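Local coordinates for uncharacterised protein (Vibrio cholerae, PDB 5KKO) that is of unknown function but forms a small strand-helix-helix subunit that assembles with further copies of itself through a shared beta sheet and helix packing, at residues C[9-20]-C[34-42]. Numbering follows the deposited sequence.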
# COMPACT_ATOMS: atom_id res chain seq x y z
N ILE C 9 14.47 0.08 -6.07
CA ILE C 9 15.03 0.16 -7.43
C ILE C 9 16.25 1.08 -7.42
O ILE C 9 16.18 2.21 -6.91
CB ILE C 9 13.97 0.63 -8.44
CG1 ILE C 9 14.60 0.75 -9.82
CG2 ILE C 9 13.35 1.91 -8.07
CD1 ILE C 9 13.68 1.31 -10.77
N ASP C 10 17.36 0.60 -7.95
CA ASP C 10 18.54 1.44 -8.01
C ASP C 10 18.33 2.59 -8.99
O ASP C 10 17.55 2.50 -9.94
CB ASP C 10 19.77 0.63 -8.43
CG ASP C 10 19.55 -0.02 -9.78
OD1 ASP C 10 18.75 -0.99 -9.85
OD2 ASP C 10 20.10 0.48 -10.74
N GLU C 11 19.08 3.66 -8.77
CA GLU C 11 18.95 4.85 -9.60
C GLU C 11 19.30 4.57 -11.05
O GLU C 11 18.62 5.08 -11.96
CB GLU C 11 19.81 5.98 -9.00
CG GLU C 11 19.71 7.27 -9.78
CD GLU C 11 20.31 8.41 -9.01
OE1 GLU C 11 19.61 9.43 -8.82
OE2 GLU C 11 21.48 8.28 -8.58
N LEU C 12 20.30 3.73 -11.30
CA LEU C 12 20.62 3.45 -12.70
C LEU C 12 19.45 2.81 -13.43
O LEU C 12 19.15 3.15 -14.60
CB LEU C 12 21.88 2.56 -12.81
CG LEU C 12 23.19 3.29 -13.14
CD1 LEU C 12 23.27 3.62 -14.64
CD2 LEU C 12 23.39 4.55 -12.29
N THR C 13 18.79 1.84 -12.80
CA THR C 13 17.65 1.19 -13.42
C THR C 13 16.47 2.14 -13.57
O THR C 13 15.80 2.13 -14.61
CB THR C 13 17.23 -0.03 -12.60
OG1 THR C 13 18.34 -0.95 -12.52
CG2 THR C 13 15.92 -0.68 -13.18
N LEU C 14 16.20 2.96 -12.55
CA LEU C 14 15.11 3.91 -12.69
C LEU C 14 15.36 4.87 -13.86
O LEU C 14 14.45 5.13 -14.67
CB LEU C 14 14.92 4.66 -11.37
CG LEU C 14 13.93 5.78 -11.35
CD1 LEU C 14 12.63 5.17 -11.66
CD2 LEU C 14 13.92 6.45 -9.94
N ASN C 15 16.58 5.41 -13.93
CA ASN C 15 16.90 6.34 -15.02
C ASN C 15 16.87 5.64 -16.36
O ASN C 15 16.46 6.24 -17.36
CB ASN C 15 18.27 6.98 -14.73
CG ASN C 15 18.15 8.10 -13.71
OD1 ASN C 15 17.03 8.61 -13.47
ND2 ASN C 15 19.26 8.46 -13.08
N ALA C 16 17.30 4.38 -16.41
CA ALA C 16 17.22 3.66 -17.67
C ALA C 16 15.78 3.52 -18.13
O ALA C 16 15.47 3.67 -19.33
CB ALA C 16 17.84 2.27 -17.56
N MSE C 17 14.87 3.21 -17.21
CA MSE C 17 13.49 3.08 -17.58
C MSE C 17 12.91 4.42 -18.04
O MSE C 17 12.15 4.47 -19.00
CB MSE C 17 12.73 2.52 -16.38
CG MSE C 17 13.28 1.11 -15.95
SE MSE C 17 12.33 0.41 -14.44
CE MSE C 17 10.60 0.09 -15.27
N LEU C 18 13.28 5.52 -17.35
CA LEU C 18 12.86 6.85 -17.80
C LEU C 18 13.34 7.12 -19.21
O LEU C 18 12.58 7.68 -20.05
CB LEU C 18 13.37 7.95 -16.81
CG LEU C 18 12.50 8.02 -15.56
CD1 LEU C 18 13.28 8.71 -14.38
CD2 LEU C 18 11.17 8.75 -15.78
N ARG C 19 14.59 6.80 -19.48
CA ARG C 19 15.13 7.03 -20.82
C ARG C 19 14.40 6.17 -21.85
O ARG C 19 14.09 6.64 -22.97
CB ARG C 19 16.61 6.72 -20.81
CG ARG C 19 17.23 6.93 -22.17
CD ARG C 19 18.71 6.54 -22.06
NE ARG C 19 19.21 6.30 -23.42
CZ ARG C 19 19.44 7.29 -24.24
NH1 ARG C 19 19.34 8.53 -23.76
NH2 ARG C 19 19.88 7.03 -25.49
N ILE C 20 14.12 4.92 -21.50
CA ILE C 20 13.48 4.00 -22.44
C ILE C 20 12.11 4.54 -22.87
O ILE C 20 11.73 4.38 -24.04
CB ILE C 20 13.37 2.59 -21.82
CG1 ILE C 20 14.69 1.90 -21.81
CG2 ILE C 20 12.34 1.71 -22.65
CD1 ILE C 20 14.71 0.76 -20.76
N LEU C 34 10.29 -3.53 -23.17
CA LEU C 34 11.52 -3.40 -22.39
C LEU C 34 11.19 -2.92 -20.99
O LEU C 34 11.80 -3.39 -20.00
CB LEU C 34 12.44 -2.44 -23.12
CG LEU C 34 13.88 -2.29 -22.77
CD1 LEU C 34 14.58 -3.70 -22.77
CD2 LEU C 34 14.49 -1.38 -23.85
N ILE C 35 10.28 -1.94 -20.89
CA ILE C 35 9.75 -1.52 -19.58
C ILE C 35 9.23 -2.74 -18.82
O ILE C 35 9.64 -2.98 -17.67
CB ILE C 35 8.63 -0.47 -19.76
CG1 ILE C 35 9.27 0.86 -20.15
CG2 ILE C 35 7.74 -0.25 -18.46
CD1 ILE C 35 10.30 1.32 -19.13
N LYS C 36 8.35 -3.52 -19.45
CA LYS C 36 7.72 -4.66 -18.78
C LYS C 36 8.80 -5.63 -18.27
O LYS C 36 8.70 -6.15 -17.16
CB LYS C 36 6.72 -5.32 -19.74
CG LYS C 36 5.91 -6.44 -19.06
CD LYS C 36 5.27 -7.41 -20.06
CE LYS C 36 4.35 -6.70 -21.00
NZ LYS C 36 3.55 -7.76 -21.70
N ALA C 37 9.81 -5.89 -19.07
CA ALA C 37 10.88 -6.79 -18.63
C ALA C 37 11.55 -6.24 -17.37
O ALA C 37 11.81 -7.00 -16.42
CB ALA C 37 11.88 -6.97 -19.75
N HIS C 38 11.85 -4.93 -17.34
CA HIS C 38 12.47 -4.39 -16.14
C HIS C 38 11.53 -4.51 -14.93
O HIS C 38 12.00 -4.77 -13.80
CB HIS C 38 12.85 -2.91 -16.39
CG HIS C 38 14.15 -2.75 -17.09
ND1 HIS C 38 15.37 -3.03 -16.50
CD2 HIS C 38 14.43 -2.38 -18.37
CE1 HIS C 38 16.35 -2.78 -17.35
NE2 HIS C 38 15.81 -2.38 -18.50
N LEU C 39 10.25 -4.25 -15.14
CA LEU C 39 9.30 -4.31 -14.03
C LEU C 39 9.15 -5.75 -13.55
O LEU C 39 9.11 -5.99 -12.35
CB LEU C 39 7.96 -3.71 -14.49
CG LEU C 39 7.92 -2.20 -14.73
CD1 LEU C 39 6.53 -1.96 -15.44
CD2 LEU C 39 8.00 -1.39 -13.47
N LEU C 40 9.07 -6.72 -14.46
CA LEU C 40 9.01 -8.11 -14.02
C LEU C 40 10.29 -8.53 -13.28
O LEU C 40 10.26 -9.31 -12.33
CB LEU C 40 8.81 -9.03 -15.24
CG LEU C 40 7.44 -8.91 -15.88
CD1 LEU C 40 7.46 -9.84 -17.10
CD2 LEU C 40 6.36 -9.46 -14.94
N ASN C 41 11.44 -8.01 -13.73
CA ASN C 41 12.70 -8.30 -13.04
C ASN C 41 12.68 -7.84 -11.58
O ASN C 41 13.18 -8.56 -10.68
CB ASN C 41 13.82 -7.59 -13.81
CG ASN C 41 15.17 -8.19 -13.53
OD1 ASN C 41 15.30 -9.43 -13.43
ND2 ASN C 41 16.16 -7.34 -13.32
N ILE C 42 12.11 -6.67 -11.34
CA ILE C 42 11.97 -6.18 -9.97
C ILE C 42 10.99 -7.04 -9.16
O ILE C 42 11.24 -7.34 -7.97
CB ILE C 42 11.53 -4.71 -9.99
CG1 ILE C 42 12.61 -3.81 -10.66
CG2 ILE C 42 11.16 -4.21 -8.56
CD1 ILE C 42 12.05 -2.43 -11.15
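Met17, present as selenomethionine, enters the space bounded by Ile35, His38, Leu39 and Ile42 and so illustrates knobs-into-holes packing in a helical hairpin. Helix 11-20 and the 34-42 portion of helix 28-43 run nearly antiparallel, at 159°, with their axes 10.2 Å apart. No hydrogen bond joins the two segments, and apolar contacts carry the interface. The knob reaches its hole because its chain, extended at chi2, bends at chi3 (68°) and brings CE against Leu39. In the conformer described here Met17 CE lies 3.5 Å from Leu39 CD2; the residue has a second conformer, so the shortness of this approach is doubtful. Nearer the backbone, Met17 CB meets Ile35 CD1 at 3.9 Å.

One helical turn further on, Ile20 crosses Leu34 at about a right angle, its CD1 lying 3.7 Å from Leu34 CG, while the Ile20 and Ile35 side chains slide past each other in opposite directions, with Ile20 CG2 against Ile35 CG1. At the other end, where strand 2-10 gives way to the helix, Ile9 CD1 touches Ile42 CD1. This strand pairs antiparallel with a strand of the second subunit, so the hairpin core abuts a sheet shared between chains.

The aromatic contribution comes from His38. Its imidazole is approached obliquely by Thr13 CG2, Met17 CG and Ile20 CD1, and the selenium of Met17 lies 5.3 Å from the ring centroid, 44° off its normal.

Within the two segments, side-chain hydrogen bonds cluster at the start of helix 11-20, where Asp10 is the N-cap. Its OD2 accepts from Thr13 N, which lies above the carboxylate plane. With CG2 anti to the backbone N and OG1 anti to the carbonyl carbon, Thr13 sets CG2 beside His38 ND1 and holds OG1 2.7 Å from Asp10 OD1, whose syn lone pair takes the bond.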